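Local coordinates for protein isoaspartyl dipeptidase (Fervidobacterium islandicum, PDB 7CDH) that probably hydrolyses beta-aspartyl (isoaspartyl) dipeptides as a zinc-dependent metallopeptidase of the M38 amidohydrolase family, with a likely part in protein repair, at residues A[174-179]-A[213-218]; A[207-212]-A[218-223]. All blocks are in the same frame, centred on the assembly; numbering follows the deposited sequence.

Interaction 1 (A[174-179]-A[213-218]); sequences RIVADI and TEIPIQ
I215 reaches from its loop to helix 169-186 and meets two successive residues there, V176 and A177. The shorter approach is between V176 CG1 and I215 CG2, 3.8 Å apart, with the two branched side chains crossing at a slant. The same valine methyl lies 4.1 Å from I215 CD1, so it meets both methyl groups of the isoleucine. V176 CG1 gets there by standing anti to its own backbone N (chi1 173°). I215 CD1, at the end of an extended side chain (chi2 167°), also lies 4.3 Å from A177 N and 4.4 Å from A177 CB, a looser approach than the one to V176. All three residues are buried, and no hydrogen bond crosses between the segments.

In the TIM barrel of the amidohydrolases, helices 169-186 and 204-212 belong to successive beta-alpha steps, and 213-218 is the connection leading from the second helix to strand 220-223.

One polar interaction lies within the loop. T213 OG1 accepts a hydrogen bond from I215 N (3.1 Å, 153° at the hydrogen), forming an ST turn just where the chain leaves helical geometry; this hydroxyl also bonds I209 O of the preceding helix, 204-212.

Charged groups in both segments are engaged by a second subunit: D178 forms a salt bridge with R131, R174 with E171, and E214 with R201, each of these partners belonging to that neighbouring subunit.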
ATOM      1  N   ARG A 174      14.132   7.151 -17.707  1.00 26.48           N
ATOM      2  CA  ARG A 174      13.867   6.005 -16.833  1.00 26.75           C
ATOM      3  C   ARG A 174      12.989   4.996 -17.600  1.00 29.92           C
ATOM      4  O   ARG A 174      13.355   3.793 -17.616  1.00 30.43           O
ATOM      5  CB  ARG A 174      13.245   6.492 -15.532  1.00 27.13           C
ATOM      6  CG  ARG A 174      12.800   5.375 -14.587  1.00 28.12           C
ATOM      7  CD  ARG A 174      13.880   4.436 -14.081  1.00 30.37           C
ATOM      8  NE  ARG A 174      15.160   5.103 -13.905  1.00 31.77           N
ATOM      9  CZ  ARG A 174      15.441   5.959 -12.931  1.00 33.71           C
ATOM     10  NH1 ARG A 174      14.527   6.251 -12.014  1.00 32.07           N
ATOM     11  NH2 ARG A 174      16.641   6.515 -12.889  1.00 33.40           N
ATOM     12  N   ILE A 175      11.924   5.468 -18.267  1.00 28.44           N
ATOM     13  CA  ILE A 175      10.959   4.621 -19.026  1.00 30.28           C
ATOM     14  C   ILE A 175      11.694   3.946 -20.190  1.00 30.06           C
ATOM     15  O   ILE A 175      11.541   2.732 -20.356  1.00 26.85           O
ATOM     16  CB  ILE A 175       9.749   5.457 -19.497  1.00 32.30           C
ATOM     17  CG1 ILE A 175       8.855   5.852 -18.320  1.00 30.42           C
ATOM     18  CG2 ILE A 175       8.953   4.735 -20.591  1.00 33.34           C
ATOM     19  CD1 ILE A 175       8.137   7.157 -18.569  1.00 34.37           C
ATOM     20  N   VAL A 176      12.499   4.686 -20.944  1.00 30.98           N
ATOM     21  CA  VAL A 176      13.228   4.083 -22.091  1.00 34.09           C
ATOM     22  C   VAL A 176      14.213   3.042 -21.548  1.00 34.49           C
ATOM     23  O   VAL A 176      14.271   1.956 -22.115  1.00 32.20           O
ATOM     24  CB  VAL A 176      13.928   5.137 -22.958  1.00 32.19           C
ATOM     25  CG1 VAL A 176      14.796   4.488 -24.012  1.00 32.84           C
ATOM     26  CG2 VAL A 176      12.934   6.073 -23.610  1.00 33.14           C
ATOM     27  N   ALA A 177      14.975   3.351 -20.502  1.00 33.44           N
ATOM     28  CA  ALA A 177      15.945   2.380 -19.932  1.00 35.13           C
ATOM     29  C   ALA A 177      15.224   1.133 -19.408  1.00 31.27           C
ATOM     30  O   ALA A 177      15.746   0.030 -19.588  1.00 31.52           O
ATOM     31  CB  ALA A 177      16.790   3.006 -18.858  1.00 36.53           C
ATOM     32  N   ASP A 178      14.050   1.287 -18.809  1.00 32.84           N
ATOM     33  CA  ASP A 178      13.291   0.142 -18.242  1.00 32.32           C
ATOM     34  C   ASP A 178      12.790  -0.745 -19.390  1.00 30.16           C
ATOM     35  O   ASP A 178      12.937  -1.960 -19.312  1.00 32.69           O
ATOM     36  CB  ASP A 178      12.209   0.631 -17.281  1.00 33.62           C
ATOM     37  CG  ASP A 178      12.766   1.106 -15.932  1.00 38.08           C
ATOM     38  OD1 ASP A 178      14.035   1.049 -15.748  1.00 35.59           O
ATOM     39  OD2 ASP A 178      11.932   1.555 -15.052  1.00 33.55           O
ATOM     40  N   ILE A 179      12.297  -0.182 -20.474  1.00 27.78           N
ATOM     41  CA  ILE A 179      11.722  -1.024 -21.544  1.00 29.55           C
ATOM     42  C   ILE A 179      12.876  -1.650 -22.344  1.00 28.51           C
ATOM     43  O   ILE A 179      12.778  -2.832 -22.694  1.00 28.64           O
ATOM     44  CB  ILE A 179      10.695  -0.224 -22.364  1.00 34.42           C
ATOM     45  CG1 ILE A 179       9.523  -1.106 -22.818  1.00 42.42           C
ATOM     46  CG2 ILE A 179      11.346   0.481 -23.536  1.00 38.25           C
ATOM     47  CD1 ILE A 179       8.698  -1.680 -21.678  1.00 39.62           C
ATOM     48  N   THR A 213      23.309   9.859 -23.726  1.00 35.79           N
ATOM     49  CA  THR A 213      23.343   8.532 -23.070  1.00 35.07           C
ATOM     50  C   THR A 213      23.782   7.467 -24.066  1.00 33.19           C
ATOM     51  O   THR A 213      23.840   7.752 -25.267  1.00 36.64           O
ATOM     52  CB  THR A 213      21.993   8.139 -22.430  1.00 36.70           C
ATOM     53  OG1 THR A 213      21.200   7.485 -23.411  1.00 34.24           O
ATOM     54  CG2 THR A 213      21.221   9.298 -21.840  1.00 35.21           C
ATOM     55  N   GLU A 214      23.939   6.251 -23.553  1.00 37.16           N
ATOM     56  CA  GLU A 214      24.451   5.051 -24.257  1.00 40.67           C
ATOM     57  C   GLU A 214      23.275   4.294 -24.907  1.00 42.20           C
ATOM     58  O   GLU A 214      23.490   3.128 -25.323  1.00 43.98           O
ATOM     59  CB  GLU A 214      25.156   4.146 -23.232  1.00 47.02           C
ATOM     60  CG  GLU A 214      26.068   4.864 -22.219  1.00 47.90           C
ATOM     61  CD  GLU A 214      25.411   5.557 -21.018  1.00 52.35           C
ATOM     62  OE1 GLU A 214      24.205   5.306 -20.712  1.00 47.10           O
ATOM     63  OE2 GLU A 214      26.106   6.383 -20.398  1.00 51.55           O
ATOM     64  N   ILE A 215      22.069   4.881 -24.930  1.00 39.09           N
ATOM     65  CA  ILE A 215      20.829   4.159 -25.337  1.00 40.80           C
ATOM     66  C   ILE A 215      20.737   4.175 -26.856  1.00 39.60           C
ATOM     67  O   ILE A 215      20.819   5.224 -27.503  1.00 42.26           O
ATOM     68  CB  ILE A 215      19.568   4.719 -24.664  1.00 42.20           C
ATOM     69  CG1 ILE A 215      19.506   4.292 -23.193  1.00 40.29           C
ATOM     70  CG2 ILE A 215      18.347   4.260 -25.431  1.00 44.41           C
ATOM     71  CD1 ILE A 215      18.491   5.031 -22.361  1.00 38.01           C
ATOM     72  N   PRO A 216      20.691   2.984 -27.475  1.00 37.90           N
ATOM     73  CA  PRO A 216      20.682   2.894 -28.925  1.00 36.68           C
ATOM     74  C   PRO A 216      19.380   3.472 -29.495  1.00 42.04           C
ATOM     75  O   PRO A 216      18.313   3.284 -28.881  1.00 43.15           O
ATOM     76  CB  PRO A 216      20.778   1.398 -29.234  1.00 33.65           C
ATOM     77  CG  PRO A 216      21.085   0.701 -27.926  1.00 35.61           C
ATOM     78  CD  PRO A 216      20.721   1.664 -26.819  1.00 39.44           C
ATOM     79  N   ILE A 217      19.485   4.049 -30.696  1.00 37.65           N
ATOM     80  CA  ILE A 217      18.398   4.802 -31.386  1.00 35.82           C
ATOM     81  C   ILE A 217      17.232   3.870 -31.774  1.00 36.06           C
ATOM     82  O   ILE A 217      16.109   4.396 -31.984  1.00 36.42           O
ATOM     83  CB  ILE A 217      18.986   5.608 -32.573  1.00 34.06           C
ATOM     84  CG1 ILE A 217      18.013   6.670 -33.078  1.00 33.35           C
ATOM     85  CG2 ILE A 217      19.480   4.719 -33.714  1.00 35.51           C
ATOM     86  CD1 ILE A 217      18.565   7.471 -34.229  1.00 34.86           C
ATOM     87  N   GLN A 218      17.437   2.551 -31.821  1.00 38.11           N
ATOM     88  CA  GLN A 218      16.468   1.559 -32.398  1.00 43.86           C
ATOM     89  C   GLN A 218      15.241   1.313 -31.487  1.00 44.35           C
ATOM     90  O   GLN A 218      14.254   0.711 -31.926  1.00 48.37           O
ATOM     91  CB  GLN A 218      17.177   0.224 -32.656  1.00 46.39           C
ATOM     92  CG  GLN A 218      18.220   0.279 -33.776  1.00 55.40           C
ATOM     93  CD  GLN A 218      19.626   0.701 -33.391  1.00 61.51           C
ATOM     94  OE1 GLN A 218      19.983   0.865 -32.214  1.00 56.50           O
ATOM     95  NE2 GLN A 218      20.449   0.903 -34.412  1.00 62.18           N
TER

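Interaction 2 (A[207-212]-A[218-223]); sequences FDIIEK and QHLYPT
No aromatic ring or other flat group takes part where I209 and I210 meet L220; the contact is purely aliphatic, built from branched ends. L220 CD1 is its focal point, lying 3.9 Å from I210 CG2 and 4.1 Å from I209 CG2, so that one leucine methyl touches two neighbouring residues of the helix. Both isoleucines use the short CG2 branch, but from different settings. In I209, CG2 stands anti to the backbone N, whereas in I210 it is CG1 that fits between N and the carbonyl carbon (chi1 64°), which leaves CG2 anti to the carbonyl carbon. The leucine is extended beyond its first torsion (chi2 178°), carrying CD1 out from the strand. Backbones stay well apart, with the CA atoms of I209 and L220 separated by 9.2 Å.

Around this contact, L220 also packs on F194 of the adjacent strand and F238 of helix 229-240, while I209 also touches I172 and L173 of helix 169-186. Helix 204-212 thus lies against the strand that follows it, in the beta-alpha-beta unit formed by strands 191-196 and 220-223, a repeating element of the zinc-bearing TIM barrel.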
ATOM      1  N   PHE A 207      16.619  13.120 -29.633  1.00 36.40           N
ATOM      2  CA  PHE A 207      18.008  13.551 -29.915  1.00 39.39           C
ATOM      3  C   PHE A 207      18.768  13.635 -28.591  1.00 41.15           C
ATOM      4  O   PHE A 207      19.948  13.175 -28.567  1.00 43.16           O
ATOM      5  CB  PHE A 207      18.022  14.859 -30.712  1.00 41.02           C
ATOM      6  CG  PHE A 207      17.628  14.678 -32.158  1.00 42.66           C
ATOM      7  CD1 PHE A 207      18.387  13.890 -33.004  1.00 44.11           C
ATOM      8  CD2 PHE A 207      16.505  15.293 -32.679  1.00 43.69           C
ATOM      9  CE1 PHE A 207      18.025  13.718 -34.330  1.00 45.01           C
ATOM     10  CE2 PHE A 207      16.154  15.129 -34.007  1.00 44.07           C
ATOM     11  CZ  PHE A 207      16.901  14.322 -34.824  1.00 41.63           C
ATOM     12  N   ASP A 208      18.122  14.143 -27.529  1.00 38.48           N
ATOM     13  CA  ASP A 208      18.739  14.267 -26.180  1.00 40.00           C
ATOM     14  C   ASP A 208      19.116  12.877 -25.647  1.00 37.49           C
ATOM     15  O   ASP A 208      20.245  12.706 -25.153  1.00 38.86           O
ATOM     16  CB  ASP A 208      17.837  14.979 -25.175  1.00 45.75           C
ATOM     17  CG  ASP A 208      17.612  16.462 -25.428  1.00 50.66           C
ATOM     18  OD1 ASP A 208      18.404  17.074 -26.199  1.00 58.45           O
ATOM     19  OD2 ASP A 208      16.619  16.988 -24.865  1.00 53.04           O
ATOM     20  N   ILE A 209      18.258  11.883 -25.827  1.00 34.91           N
ATOM     21  CA  ILE A 209      18.550  10.504 -25.342  1.00 35.96           C
ATOM     22  C   ILE A 209      19.814   9.961 -26.042  1.00 36.99           C
ATOM     23  O   ILE A 209      20.688   9.402 -25.348  1.00 40.01           O
ATOM     24  CB  ILE A 209      17.321   9.596 -25.541  1.00 35.13           C
ATOM     25  CG1 ILE A 209      16.130  10.062 -24.699  1.00 38.65           C
ATOM     26  CG2 ILE A 209      17.691   8.165 -25.248  1.00 34.37           C
ATOM     27  CD1 ILE A 209      14.799   9.546 -25.188  1.00 37.74           C
ATOM     28  N   ILE A 210      19.896  10.022 -27.369  1.00 35.04           N
ATOM     29  CA  ILE A 210      21.013   9.369 -28.111  1.00 38.36           C
ATOM     30  C   ILE A 210      22.317  10.176 -27.955  1.00 41.65           C
ATOM     31  O   ILE A 210      23.392   9.554 -27.934  1.00 44.86           O
ATOM     32  CB  ILE A 210      20.649   9.154 -29.581  1.00 37.32           C
ATOM     33  CG1 ILE A 210      20.432  10.483 -30.317  1.00 37.37           C
ATOM     34  CG2 ILE A 210      19.456   8.212 -29.676  1.00 37.40           C
ATOM     35  CD1 ILE A 210      20.348  10.327 -31.815  1.00 38.24           C
ATOM     36  N   GLU A 211      22.243  11.496 -27.802  1.00 43.77           N
ATOM     37  CA  GLU A 211      23.452  12.345 -27.694  1.00 48.18           C
ATOM     38  C   GLU A 211      24.034  12.221 -26.286  1.00 46.61           C
ATOM     39  O   GLU A 211      25.251  12.160 -26.182  1.00 59.42           O
ATOM     40  CB  GLU A 211      23.135  13.786 -28.100  1.00 53.34           C
ATOM     41  CG  GLU A 211      23.033  13.935 -29.611  1.00 58.46           C
ATOM     42  CD  GLU A 211      22.258  15.129 -30.139  1.00 65.39           C
ATOM     43  OE1 GLU A 211      21.865  16.007 -29.338  1.00 71.80           O
ATOM     44  OE2 GLU A 211      22.045  15.176 -31.361  1.00 71.87           O
ATOM     45  N   LYS A 212      23.202  12.140 -25.252  1.00 48.11           N
ATOM     46  CA  LYS A 212      23.638  12.305 -23.842  1.00 46.44           C
ATOM     47  C   LYS A 212      23.728  10.962 -23.116  1.00 39.70           C
ATOM     48  O   LYS A 212      24.179  10.959 -21.969  1.00 44.11           O
ATOM     49  CB  LYS A 212      22.664  13.210 -23.089  1.00 52.75           C
ATOM     50  CG  LYS A 212      22.479  14.610 -23.660  1.00 58.74           C
ATOM     51  CD  LYS A 212      21.242  15.282 -23.072  1.00 66.87           C
ATOM     52  CE  LYS A 212      21.310  16.796 -23.014  1.00 73.58           C
ATOM     53  NZ  LYS A 212      20.367  17.326 -22.000  1.00 74.07           N
ATOM     54  N   GLN A 218      17.437   2.551 -31.821  1.00 38.11           N
ATOM     55  CA  GLN A 218      16.468   1.559 -32.398  1.00 43.86           C
ATOM     56  C   GLN A 218      15.241   1.313 -31.487  1.00 44.35           C
ATOM     57  O   GLN A 218      14.254   0.711 -31.926  1.00 48.37           O
ATOM     58  CB  GLN A 218      17.177   0.224 -32.656  1.00 46.39           C
ATOM     59  CG  GLN A 218      18.220   0.279 -33.776  1.00 55.40           C
ATOM     60  CD  GLN A 218      19.626   0.701 -33.391  1.00 61.51           C
ATOM     61  OE1 GLN A 218      19.983   0.865 -32.214  1.00 56.50           O
ATOM     62  NE2 GLN A 218      20.449   0.903 -34.412  1.00 62.18           N
ATOM     63  N   HIS A 219      15.308   1.688 -30.224  1.00 46.35           N
ATOM     64  CA  HIS A 219      14.191   1.541 -29.272  1.00 45.16           C
ATOM     65  C   HIS A 219      13.211   2.703 -29.433  1.00 43.60           C
ATOM     66  O   HIS A 219      12.158   2.620 -28.824  1.00 49.79           O
ATOM     67  CB  HIS A 219      14.722   1.481 -27.841  1.00 48.07           C
ATOM     68  CG  HIS A 219      15.613   0.315 -27.593  1.00 54.54           C
ATOM     69  ND1 HIS A 219      15.121  -0.987 -27.500  1.00 48.97           N
ATOM     70  CD2 HIS A 219      16.957   0.252 -27.423  1.00 55.29           C
ATOM     71  CE1 HIS A 219      16.134  -1.807 -27.275  1.00 53.35           C
ATOM     72  NE2 HIS A 219      17.279  -1.067 -27.239  1.00 52.14           N
ATOM     73  N   LEU A 220      13.583   3.766 -30.148  1.00 40.41           N
ATOM     74  CA  LEU A 220      12.852   5.057 -30.143  1.00 35.50           C
ATOM     75  C   LEU A 220      12.115   5.172 -31.463  1.00 35.59           C
ATOM     76  O   LEU A 220      12.751   5.278 -32.488  1.00 37.71           O
ATOM     77  CB  LEU A 220      13.810   6.227 -29.954  1.00 35.77           C
ATOM     78  CG  LEU A 220      14.819   6.110 -28.813  1.00 39.71           C
ATOM     79  CD1 LEU A 220      15.736   7.330 -28.801  1.00 41.18           C
ATOM     80  CD2 LEU A 220      14.143   5.919 -27.450  1.00 38.72           C
ATOM     81  N   TYR A 221      10.800   5.165 -31.397  1.00 33.18           N
ATOM     82  CA  TYR A 221       9.922   4.949 -32.549  1.00 31.71           C
ATOM     83  C   TYR A 221       8.856   6.013 -32.479  1.00 30.14           C
ATOM     84  O   TYR A 221       7.790   5.756 -31.956  1.00 28.24           O
ATOM     85  CB  TYR A 221       9.339   3.552 -32.427  1.00 31.82           C
ATOM     86  CG  TYR A 221       8.521   3.093 -33.599  1.00 34.08           C
ATOM     87  CD1 TYR A 221       8.983   3.217 -34.902  1.00 37.37           C
ATOM     88  CD2 TYR A 221       7.312   2.464 -33.398  1.00 34.07           C
ATOM     89  CE1 TYR A 221       8.246   2.744 -35.978  1.00 40.63           C
ATOM     90  CE2 TYR A 221       6.560   1.993 -34.460  1.00 38.02           C
ATOM     91  CZ  TYR A 221       7.023   2.135 -35.753  1.00 39.36           C
ATOM     92  OH  TYR A 221       6.272   1.625 -36.769  1.00 38.17           O
ATOM     93  N   PRO A 222       9.139   7.249 -32.927  1.00 32.80           N
ATOM     94  CA  PRO A 222       8.128   8.307 -32.943  1.00 32.58           C
ATOM     95  C   PRO A 222       7.093   8.090 -34.052  1.00 33.38           C
ATOM     96  O   PRO A 222       7.488   7.612 -35.057  1.00 34.60           O
ATOM     97  CB  PRO A 222       8.958   9.556 -33.222  1.00 31.54           C
ATOM     98  CG  PRO A 222      10.095   9.050 -34.076  1.00 32.54           C
ATOM     99  CD  PRO A 222      10.434   7.706 -33.450  1.00 33.76           C
ATOM    100  N   THR A 223       5.832   8.487 -33.858  1.00 32.85           N
ATOM    101  CA  THR A 223       4.778   8.431 -34.906  1.00 34.16           C
ATOM    102  C   THR A 223       4.251   9.852 -35.160  1.00 31.67           C
ATOM    103  O   THR A 223       4.730  10.782 -34.493  1.00 29.57           O
ATOM    104  CB  THR A 223       3.705   7.383 -34.558  1.00 36.26           C
ATOM    105  OG1 THR A 223       2.804   7.290 -35.669  1.00 37.38           O
ATOM    106  CG2 THR A 223       2.938   7.702 -33.294  1.00 36.51           C
TER

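The two contacts adjoin, their centres about 8 Å apart, and share Q218 in the connection between helix and strand. Interaction 1 ties that connection to the preceding barrel helix, 169-186; interaction 2 sets helix 204-212 against the following strand. Their aliphatic groups are continuous with each other, since V176 CG1 lies 3.8 Å from L220 CD2 and I215 CG2 lies 4.0 Å from I209 CG2. All three touching residues of interaction 1 are buried; in interaction 2 I209 and L220 are buried and I210 is partly exposed. Neither contact contains a hydrogen bond across its segments. Interaction 1 has charged neighbours that reach another subunit, whereas in interaction 2 strand 220-223 is followed directly by the zinc ligand H224.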